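Local coordinates for protein malate dehydrogenase (Picrophilus torridus, PDB 4BGV) that probably catalyses the reversible, NAD-dependent oxidation of malate to oxaloacetate in the tricarboxylic acid cycle, at residues Ser3-Ile8 and Arg24-Ile29; Tyr30-Val35 and Lys60-Ala65; Ser76-Val81 and Lys119-Thr124. One frame throughout, in Å; residues are numbered along the deposited sequence.

In the fold
From the N terminus, the chain makes three parallel strand pairings in series, none nested or crossed. Contact 1 closes the loop that carries helix 12-23, pairing strand 4-8 with the start of strand 28-33. Contact 2 takes over the rest of that strand and closes a second loop, with helices 38-47 and 50-53, against strand 59-63 at one edge of the sheet. The two touch where Val7 bonds to Tyr30 and Phe32. The chain passes to the other side of strand 4-8, and contact 3 pairs strand 78-81 with strand 119-122, closing the loop that carries helix 93-114. Strand 78-81 also meets contact 1 along strand 4-8. The three contacts together join five strands of the Rossmann-type nucleotide-binding sheet.

Contact 1 of 3, residues Ser3-Ile8 and Arg24-Ile29; sequences SKISVI and RQTGDI
Lys4 pairs with Asp28 and Ile5 with Ile29 in two parallel bridges, the N and O of Asp28 both bonding to strand 4-8, on either side of Lys4 in sequence, while the chain before Asp28 swings away from the strand direction. Asp28 N donates to Ser3 O over 2.8 Å, a bent bond of 137°, while Asp28 O accepts from Ile5 N at the same length in a much straighter one of 167°. Before this pair in the chain a water bridges the two segments, accepting from Ser3 N and donating to Thr26 O.

Ile5 carries most of the side-chain packing. Its CG1 branch stands beside the backbone N (chi1 -57°), which sends CD1 back toward the turn, 3.9 Å from Thr26 CG2. The same methyl lies 3.8 Å from Gly27 CA, and a CB on that residue would collide with Ser3 O as well as with Ile5 CD1, so the close approach here depends on the missing side chain. Further along, Val7 CG2 and Ile29 CG2 come together more loosely, at 4.4 Å. Lys4 and Asp28 occupy the other face, where each turns to partners beyond the pair: Asp28 OD1 to Arg2 and to the backbone N of Asp58, Lys4 NZ to the carbonyls of Glu72 and Lys74.

The pairing completes the first beta-alpha-beta crossover of the domain. Helix 12-23, ended at Gln25 by a Schellman motif, covers the face of Ile5 and Ile29 through Ala18, Leu21 and Ala22; helix 232-246 reaches Ser3 and Thr26 through Val246, and Val7 lies close to Gly14, the last glycine of the GxGxxG sequence, in the first turn of helix 12-23.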
loop_
_atom_site.group_PDB
_atom_site.type_symbol
_atom_site.label_atom_id
_atom_site.label_comp_id
_atom_site.label_asym_id
_atom_site.label_seq_id
_atom_site.Cartn_x
_atom_site.Cartn_y
_atom_site.Cartn_z
ATOM N N SER A 3 14.064 3.694 11.947
ATOM C CA SER A 3 13.794 4.765 12.892
ATOM C C SER A 3 12.936 4.226 14.016
ATOM O O SER A 3 12.273 3.195 13.871
ATOM C CB SER A 3 13.082 5.937 12.220
ATOM O OG SER A 3 13.973 6.637 11.362
ATOM N N LYS A 4 12.955 4.945 15.128
ATOM C CA LYS A 4 12.245 4.546 16.326
ATOM C C LYS A 4 11.290 5.661 16.720
ATOM O O LYS A 4 11.669 6.838 16.766
ATOM C CB LYS A 4 13.249 4.282 17.444
ATOM C CG LYS A 4 12.627 4.035 18.810
ATOM C CD LYS A 4 13.730 3.648 19.789
ATOM C CE LYS A 4 13.187 3.258 21.155
ATOM N NZ LYS A 4 14.333 2.930 22.082
ATOM N N ILE A 5 10.046 5.299 16.976
ATOM C CA ILE A 5 9.049 6.261 17.421
ATOM C C ILE A 5 8.534 5.794 18.774
ATOM O O ILE A 5 8.169 4.622 18.929
ATOM C CB ILE A 5 7.875 6.361 16.422
ATOM C CG1 ILE A 5 8.382 6.740 15.022
ATOM C CG2 ILE A 5 6.813 7.356 16.899
ATOM C CD1 ILE A 5 8.472 5.542 14.058
ATOM N N SER A 6 8.524 6.697 19.748
ATOM C CA SER A 6 7.917 6.416 21.034
ATOM C C SER A 6 6.565 7.105 21.071
ATOM O O SER A 6 6.453 8.255 20.652
ATOM C CB SER A 6 8.791 6.928 22.185
ATOM O OG SER A 6 9.970 6.145 22.316
ATOM N N VAL A 7 5.557 6.394 21.569
ATOM C CA VAL A 7 4.221 6.946 21.777
ATOM C C VAL A 7 3.884 6.925 23.267
ATOM O O VAL A 7 3.781 5.857 23.882
ATOM C CB VAL A 7 3.171 6.140 20.979
ATOM C CG1 VAL A 7 1.767 6.647 21.236
ATOM C CG2 VAL A 7 3.501 6.177 19.476
ATOM N N ILE A 8 3.737 8.111 23.850
ATOM C CA ILE A 8 3.409 8.230 25.263
ATOM C C ILE A 8 1.885 8.299 25.384
ATOM O O ILE A 8 1.251 9.229 24.873
ATOM C CB ILE A 8 4.092 9.464 25.885
ATOM C CG1 ILE A 8 5.613 9.378 25.723
ATOM C CG2 ILE A 8 3.720 9.606 27.366
ATOM C CD1 ILE A 8 6.359 10.579 26.331
ATOM N N ARG A 24 1.770 1.679 8.127
ATOM C CA ARG A 24 2.502 2.503 7.173
ATOM C C ARG A 24 4.007 2.261 7.264
ATOM O O ARG A 24 4.797 2.917 6.575
ATOM C CB ARG A 24 2.154 3.982 7.380
ATOM C CG ARG A 24 0.665 4.240 7.110
ATOM C CD ARG A 24 0.250 5.660 7.471
ATOM N NE ARG A 24 0.753 6.694 6.562
ATOM C CZ ARG A 24 0.135 7.049 5.436
ATOM N NH1 ARG A 24 -0.962 6.397 5.059
ATOM N NH2 ARG A 24 0.620 8.028 4.661
ATOM N N GLN A 25 4.386 1.305 8.104
ATOM C CA GLN A 25 5.783 0.857 8.220
ATOM C C GLN A 25 6.764 1.990 8.520
ATOM O O GLN A 25 7.891 2.037 7.994
ATOM C CB GLN A 25 6.176 0.044 6.976
ATOM C CG GLN A 25 5.256 -1.158 6.802
ATOM C CD GLN A 25 5.628 -2.101 5.661
ATOM O OE1 GLN A 25 6.665 -1.959 5.020
ATOM N NE2 GLN A 25 4.766 -3.083 5.415
ATOM N N THR A 26 6.340 2.887 9.404
ATOM C CA THR A 26 7.103 4.103 9.662
ATOM C C THR A 26 8.419 3.822 10.379
ATOM O O THR A 26 9.440 4.440 10.071
ATOM C CB THR A 26 6.257 5.136 10.419
ATOM O OG1 THR A 26 5.028 5.321 9.705
ATOM C CG2 THR A 26 6.986 6.490 10.527
ATOM N N GLY A 27 8.403 2.884 11.327
ATOM C CA GLY A 27 9.604 2.535 12.067
ATOM C C GLY A 27 9.227 1.662 13.246
ATOM O O GLY A 27 8.070 1.303 13.387
ATOM N N ASP A 28 10.201 1.317 14.079
ATOM C CA ASP A 28 9.902 0.586 15.312
ATOM C C ASP A 28 9.095 1.481 16.239
ATOM O O ASP A 28 9.263 2.701 16.244
ATOM C CB ASP A 28 11.195 0.145 15.993
ATOM C CG ASP A 28 11.988 -0.845 15.148
ATOM O OD1 ASP A 28 11.367 -1.692 14.464
ATOM O OD2 ASP A 28 13.232 -0.775 15.166
ATOM N N ILE A 29 8.216 0.878 17.031
ATOM C CA ILE A 29 7.283 1.660 17.822
ATOM C C ILE A 29 7.316 1.183 19.265
ATOM O O ILE A 29 7.051 0.011 19.539
ATOM C CB ILE A 29 5.869 1.501 17.264
ATOM C CG1 ILE A 29 5.794 2.048 15.831
ATOM C CG2 ILE A 29 4.849 2.247 18.128
ATOM C CD1 ILE A 29 4.949 1.200 14.931
HETATM O O HOH W 1 12.192 3.458 9.719
#

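Contact 2 of 3, residues Tyr30-Val35 and Lys60-Ala65; sequences YIFDIV and KGFCTA
The ring of Tyr30 has Lys60 CB over one face, a CH-pi contact 4.3 Å from the ring centroid. Phe62 meets the same ring obliquely, the planes 48° apart. Here Phe62 CE2 comes to 3.6 Å from Tyr30 CD2. Phe62 and Phe32 project alongside each other with planes only 25° apart, yet slid so far that the rings barely overlap. At the edge of the Phe32 ring, Thr64 CG2 lies 3.8 Å from Phe32 CD2; with Thr64 OG1 set between its own backbone N and carbonyl carbon (chi1 50°), the methyl is the branch left to face the ring.

The backbones carrying this aromatic cluster form a parallel ladder, Ile31 bonding to Lys60 and Phe62, and Asp33 to Phe62 and Thr64. In its last rung Thr64 N approaches Asp33 O from above the carbonyl plane, as the chains leave the strands. Asp33 OD1 accepts from Val35 N at 2.9 Å in an Asx turn, and OD2 from Ala10 N, tying the probable NAD-binding aspartate to the glycine-rich turn.

Strand 59-63 is the outermost strand on this side of the sheet. Helix 38-47 packs on Ile31 and Asp33, whereas on the aromatic face Phe32 meets Met73 and strand 4-8 touches Tyr30 and Phe32.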
loop_
_atom_site.group_PDB
_atom_site.type_symbol
_atom_site.label_atom_id
_atom_site.label_comp_id
_atom_site.label_asym_id
_atom_site.label_seq_id
_atom_site.Cartn_x
_atom_site.Cartn_y
_atom_site.Cartn_z
ATOM N N TYR A 30 7.688 2.077 20.175
ATOM C CA TYR A 30 7.642 1.794 21.614
ATOM C C TYR A 30 6.505 2.581 22.277
ATOM O O TYR A 30 6.416 3.812 22.118
ATOM C CB TYR A 30 8.966 2.158 22.294
ATOM C CG TYR A 30 10.104 1.178 22.049
ATOM C CD1 TYR A 30 10.088 0.315 20.966
ATOM C CD2 TYR A 30 11.189 1.113 22.924
ATOM C CE1 TYR A 30 11.126 -0.583 20.748
ATOM C CE2 TYR A 30 12.228 0.228 22.712
ATOM C CZ TYR A 30 12.193 -0.617 21.623
ATOM O OH TYR A 30 13.230 -1.509 21.404
ATOM N N ILE A 31 5.633 1.878 23.002
ATOM C CA ILE A 31 4.441 2.507 23.582
ATOM C C ILE A 31 4.621 2.578 25.092
ATOM O O ILE A 31 5.157 1.648 25.696
ATOM C CB ILE A 31 3.143 1.710 23.254
ATOM C CG1 ILE A 31 3.085 1.348 21.764
ATOM C CG2 ILE A 31 1.887 2.497 23.650
ATOM C CD1 ILE A 31 1.890 0.493 21.414
ATOM N N PHE A 32 4.184 3.687 25.692
ATOM C CA PHE A 32 4.320 3.910 27.135
ATOM C C PHE A 32 2.993 4.336 27.762
ATOM O O PHE A 32 2.254 5.134 27.189
ATOM C CB PHE A 32 5.382 4.990 27.413
ATOM C CG PHE A 32 6.742 4.649 26.860
ATOM C CD1 PHE A 32 7.032 4.852 25.509
ATOM C CD2 PHE A 32 7.717 4.100 27.681
ATOM C CE1 PHE A 32 8.275 4.507 24.988
ATOM C CE2 PHE A 32 8.968 3.767 27.178
ATOM C CZ PHE A 32 9.251 3.969 25.824
ATOM N N ASP A 33 2.701 3.801 28.946
ATOM C CA ASP A 33 1.511 4.188 29.685
ATOM C C ASP A 33 1.686 3.873 31.165
ATOM O O ASP A 33 2.285 2.859 31.542
ATOM C CB ASP A 33 0.250 3.498 29.151
ATOM C CG ASP A 33 -1.025 4.258 29.524
ATOM O OD1 ASP A 33 -1.467 4.145 30.685
ATOM O OD2 ASP A 33 -1.561 5.006 28.676
ATOM N N ILE A 34 1.142 4.753 31.999
ATOM C CA ILE A 34 1.255 4.619 33.437
ATOM C C ILE A 34 0.390 3.477 33.977
ATOM O O ILE A 34 0.630 2.977 35.076
ATOM C CB ILE A 34 0.860 5.953 34.136
ATOM C CG1 ILE A 34 1.217 5.927 35.620
ATOM C CG2 ILE A 34 -0.616 6.248 33.931
ATOM C CD1 ILE A 34 2.451 6.740 35.957
ATOM N N VAL A 35 -0.603 3.052 33.201
ATOM C CA VAL A 35 -1.477 1.961 33.622
ATOM C C VAL A 35 -0.822 0.603 33.377
ATOM O O VAL A 35 -0.487 0.272 32.252
ATOM C CB VAL A 35 -2.827 2.016 32.892
ATOM C CG1 VAL A 35 -3.685 0.803 33.249
ATOM C CG2 VAL A 35 -3.555 3.307 33.246
ATOM N N LYS A 60 6.893 -2.587 21.024
ATOM C CA LYS A 60 7.012 -2.942 22.447
ATOM C C LYS A 60 6.197 -1.992 23.319
ATOM O O LYS A 60 5.946 -0.845 22.927
ATOM C CB LYS A 60 8.478 -2.901 22.884
ATOM C CG LYS A 60 9.369 -3.926 22.196
ATOM C CD LYS A 60 10.770 -3.907 22.801
ATOM C CE LYS A 60 11.668 -4.971 22.179
ATOM N NZ LYS A 60 11.300 -6.345 22.611
ATOM N N GLY A 61 5.776 -2.461 24.492
ATOM C CA GLY A 61 5.054 -1.597 25.419
ATOM C C GLY A 61 5.627 -1.642 26.829
ATOM O O GLY A 61 6.095 -2.690 27.272
ATOM N N PHE A 62 5.562 -0.517 27.546
ATOM C CA PHE A 62 6.182 -0.408 28.860
ATOM C C PHE A 62 5.279 0.325 29.840
ATOM O O PHE A 62 4.551 1.237 29.442
ATOM C CB PHE A 62 7.507 0.345 28.746
ATOM C CG PHE A 62 8.489 -0.314 27.833
ATOM C CD1 PHE A 62 9.308 -1.334 28.301
ATOM C CD2 PHE A 62 8.563 0.056 26.495
ATOM C CE1 PHE A 62 10.219 -1.964 27.453
ATOM C CE2 PHE A 62 9.461 -0.564 25.640
ATOM C CZ PHE A 62 10.293 -1.573 26.121
ATOM N N CYS A 63 5.342 -0.058 31.114
ATOM C CA CYS A 63 4.581 0.632 32.150
ATOM C C CYS A 63 5.433 1.724 32.788
ATOM O O CYS A 63 6.535 1.458 33.267
ATOM C CB CYS A 63 4.081 -0.345 33.222
ATOM S SG CYS A 63 3.099 0.462 34.511
ATOM N N THR A 64 4.919 2.950 32.799
ATOM C CA THR A 64 5.672 4.079 33.352
ATOM C C THR A 64 5.221 4.489 34.755
ATOM O O THR A 64 5.499 5.611 35.191
ATOM C CB THR A 64 5.600 5.288 32.430
ATOM O OG1 THR A 64 4.231 5.533 32.089
ATOM C CG2 THR A 64 6.415 5.024 31.139
ATOM N N ALA A 65 4.529 3.585 35.450
ATOM C CA ALA A 65 4.239 3.778 36.878
ATOM C C ALA A 65 5.525 4.160 37.609
ATOM O O ALA A 65 5.520 5.018 38.495
ATOM C CB ALA A 65 3.632 2.522 37.488
#

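Contact 3 of 3, residues Ser76-Val81 and Lys119-Thr124; sequences SDVIVV and KIVVVT
Lys119 N donates to Asp77 O at 2.9 Å. In the conformer described, one of two modelled for Asp77 and so less certain, Lys119 NZ also forms a salt bridge with Asp77 OD1 at 2.8 Å. The ammonium reaches the syn side of that oxygen from 31° out of the carboxylate plane. Bends at chi2 (75°) and chi3 (66°) fold the lysine back across the strand end, bringing its CE to 3.4 Å from Asp77 O.

Beyond this pair the strands are joined by a continuous parallel ladder. Ile79 bonds to Lys119 and Val121, Val81 to Val121 and Val123, and Val81 O also takes a weak bond from Thr124 N. On one face Val81 CG2 touches Ile120 CG2 at 3.8 Å, and Ile120 CD1 lies 3.9 Å from Ile79 CB; on the other, Val80 CG1 packs against Val123 CG2.

Helix 93-114 backs Ile79 and Val81 through Ile111 and Met104, and helix 232-246 covers Val78 and Lys119 through Ile245. Thr124 OG1 is hydrogen-bonded to Ala83 O; Val123 and Thr124 belong to the probable NAD site.

Lys119 NZ also gives a weak bond to Lys282 O. A methionine here would probably leave the Asp77 carboxylate, in its pairing conformer, without a charged mate, and Lys282 O without this weak donor. The contact thus combines a buried, branched aliphatic core with an ion pair at the N-terminal ends of the strands; when paired, the lysine's charge would probably favour the ionised carboxylate.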
loop_
_atom_site.group_PDB
_atom_site.type_symbol
_atom_site.label_atom_id
_atom_site.label_comp_id
_atom_site.label_asym_id
_atom_site.label_seq_id
_atom_site.Cartn_x
_atom_site.Cartn_y
_atom_site.Cartn_z
ATOM N N SER A 76 14.894 7.617 20.206
ATOM C CA SER A 76 13.677 7.831 19.433
ATOM C C SER A 76 13.866 9.014 18.488
ATOM O O SER A 76 14.332 10.072 18.901
ATOM C CB SER A 76 12.483 8.117 20.362
ATOM O OG SER A 76 12.122 6.970 21.132
ATOM N N ASP A 77 13.517 8.844 17.219
ATOM C CA ASP A 77 13.575 9.962 16.290
ATOM C C ASP A 77 12.421 10.917 16.575
ATOM O O ASP A 77 12.586 12.135 16.503
ATOM C CB ASP A 77 13.508 9.471 14.845
ATOM C CG ASP A 77 13.770 10.580 13.844
ATOM O OD1 ASP A 77 14.725 11.361 14.048
ATOM O OD2 ASP A 77 13.021 10.671 12.850
ATOM N N VAL A 78 11.255 10.350 16.893
ATOM C CA VAL A 78 10.058 11.117 17.209
ATOM C C VAL A 78 9.405 10.540 18.451
ATOM O O VAL A 78 9.364 9.324 18.629
ATOM C CB VAL A 78 9.042 11.105 16.039
ATOM C CG1 VAL A 78 7.723 11.777 16.444
ATOM C CG2 VAL A 78 9.654 11.793 14.816
ATOM N N ILE A 79 8.938 11.425 19.328
ATOM C CA ILE A 79 8.091 11.040 20.449
ATOM C C ILE A 79 6.727 11.706 20.273
ATOM O O ILE A 79 6.643 12.916 20.059
ATOM C CB ILE A 79 8.700 11.512 21.777
ATOM C CG1 ILE A 79 10.076 10.869 21.965
ATOM C CG2 ILE A 79 7.765 11.196 22.969
ATOM C CD1 ILE A 79 10.831 11.377 23.193
ATOM N N VAL A 80 5.671 10.909 20.354
ATOM C CA VAL A 80 4.311 11.400 20.213
ATOM C C VAL A 80 3.692 11.461 21.609
ATOM O O VAL A 80 3.598 10.439 22.297
ATOM C CB VAL A 80 3.472 10.436 19.336
ATOM C CG1 VAL A 80 2.069 10.988 19.138
ATOM C CG2 VAL A 80 4.155 10.206 17.989
ATOM N N VAL A 81 3.273 12.650 22.030
ATOM C CA VAL A 81 2.702 12.811 23.363
ATOM C C VAL A 81 1.171 12.804 23.321
ATOM O O VAL A 81 0.552 13.763 22.852
ATOM C CB VAL A 81 3.223 14.107 24.033
ATOM C CG1 VAL A 81 2.649 14.271 25.454
ATOM C CG2 VAL A 81 4.751 14.101 24.077
ATOM N N LYS A 119 12.551 14.628 18.056
ATOM C CA LYS A 119 11.521 15.581 17.634
ATOM C C LYS A 119 10.215 15.180 18.326
ATOM O O LYS A 119 9.945 13.995 18.511
ATOM C CB LYS A 119 11.342 15.584 16.115
ATOM C CG LYS A 119 12.326 16.471 15.324
ATOM C CD LYS A 119 13.721 15.867 15.230
ATOM C CE LYS A 119 13.742 14.567 14.412
ATOM N NZ LYS A 119 15.133 14.099 14.074
ATOM N N ILE A 120 9.407 16.158 18.719
ATOM C CA ILE A 120 8.200 15.851 19.478
ATOM C C ILE A 120 6.953 16.255 18.715
ATOM O O ILE A 120 6.887 17.357 18.174
ATOM C CB ILE A 120 8.192 16.588 20.848
ATOM C CG1 ILE A 120 9.593 16.553 21.485
ATOM C CG2 ILE A 120 7.105 15.998 21.773
ATOM C CD1 ILE A 120 10.116 15.127 21.783
ATOM N N VAL A 121 5.970 15.356 18.668
ATOM C CA VAL A 121 4.638 15.668 18.138
ATOM C C VAL A 121 3.653 15.609 19.297
ATOM O O VAL A 121 3.383 14.534 19.848
ATOM C CB VAL A 121 4.208 14.684 17.022
ATOM C CG1 VAL A 121 2.743 14.913 16.637
ATOM C CG2 VAL A 121 5.121 14.849 15.785
ATOM N N VAL A 122 3.129 16.773 19.676
ATOM C CA VAL A 122 2.261 16.876 20.846
ATOM C C VAL A 122 0.800 16.840 20.418
ATOM O O VAL A 122 0.396 17.598 19.546
ATOM C CB VAL A 122 2.551 18.178 21.639
ATOM C CG1 VAL A 122 1.703 18.241 22.906
ATOM C CG2 VAL A 122 4.028 18.248 21.993
ATOM N N VAL A 123 0.021 15.955 21.044
ATOM C CA VAL A 123 -1.366 15.703 20.652
ATOM C C VAL A 123 -2.370 16.197 21.692
ATOM O O VAL A 123 -3.459 16.648 21.350
ATOM C CB VAL A 123 -1.596 14.195 20.452
ATOM C CG1 VAL A 123 -3.096 13.864 20.242
ATOM C CG2 VAL A 123 -0.723 13.670 19.299
ATOM N N THR A 124 -2.002 16.080 22.958
ATOM C CA THR A 124 -2.849 16.519 24.070
ATOM C C THR A 124 -3.466 17.913 23.824
ATOM O O THR A 124 -2.752 18.877 23.549
ATOM C CB THR A 124 -2.023 16.518 25.379
ATOM O OG1 THR A 124 -1.329 15.263 25.513
ATOM C CG2 THR A 124 -2.920 16.730 26.596
#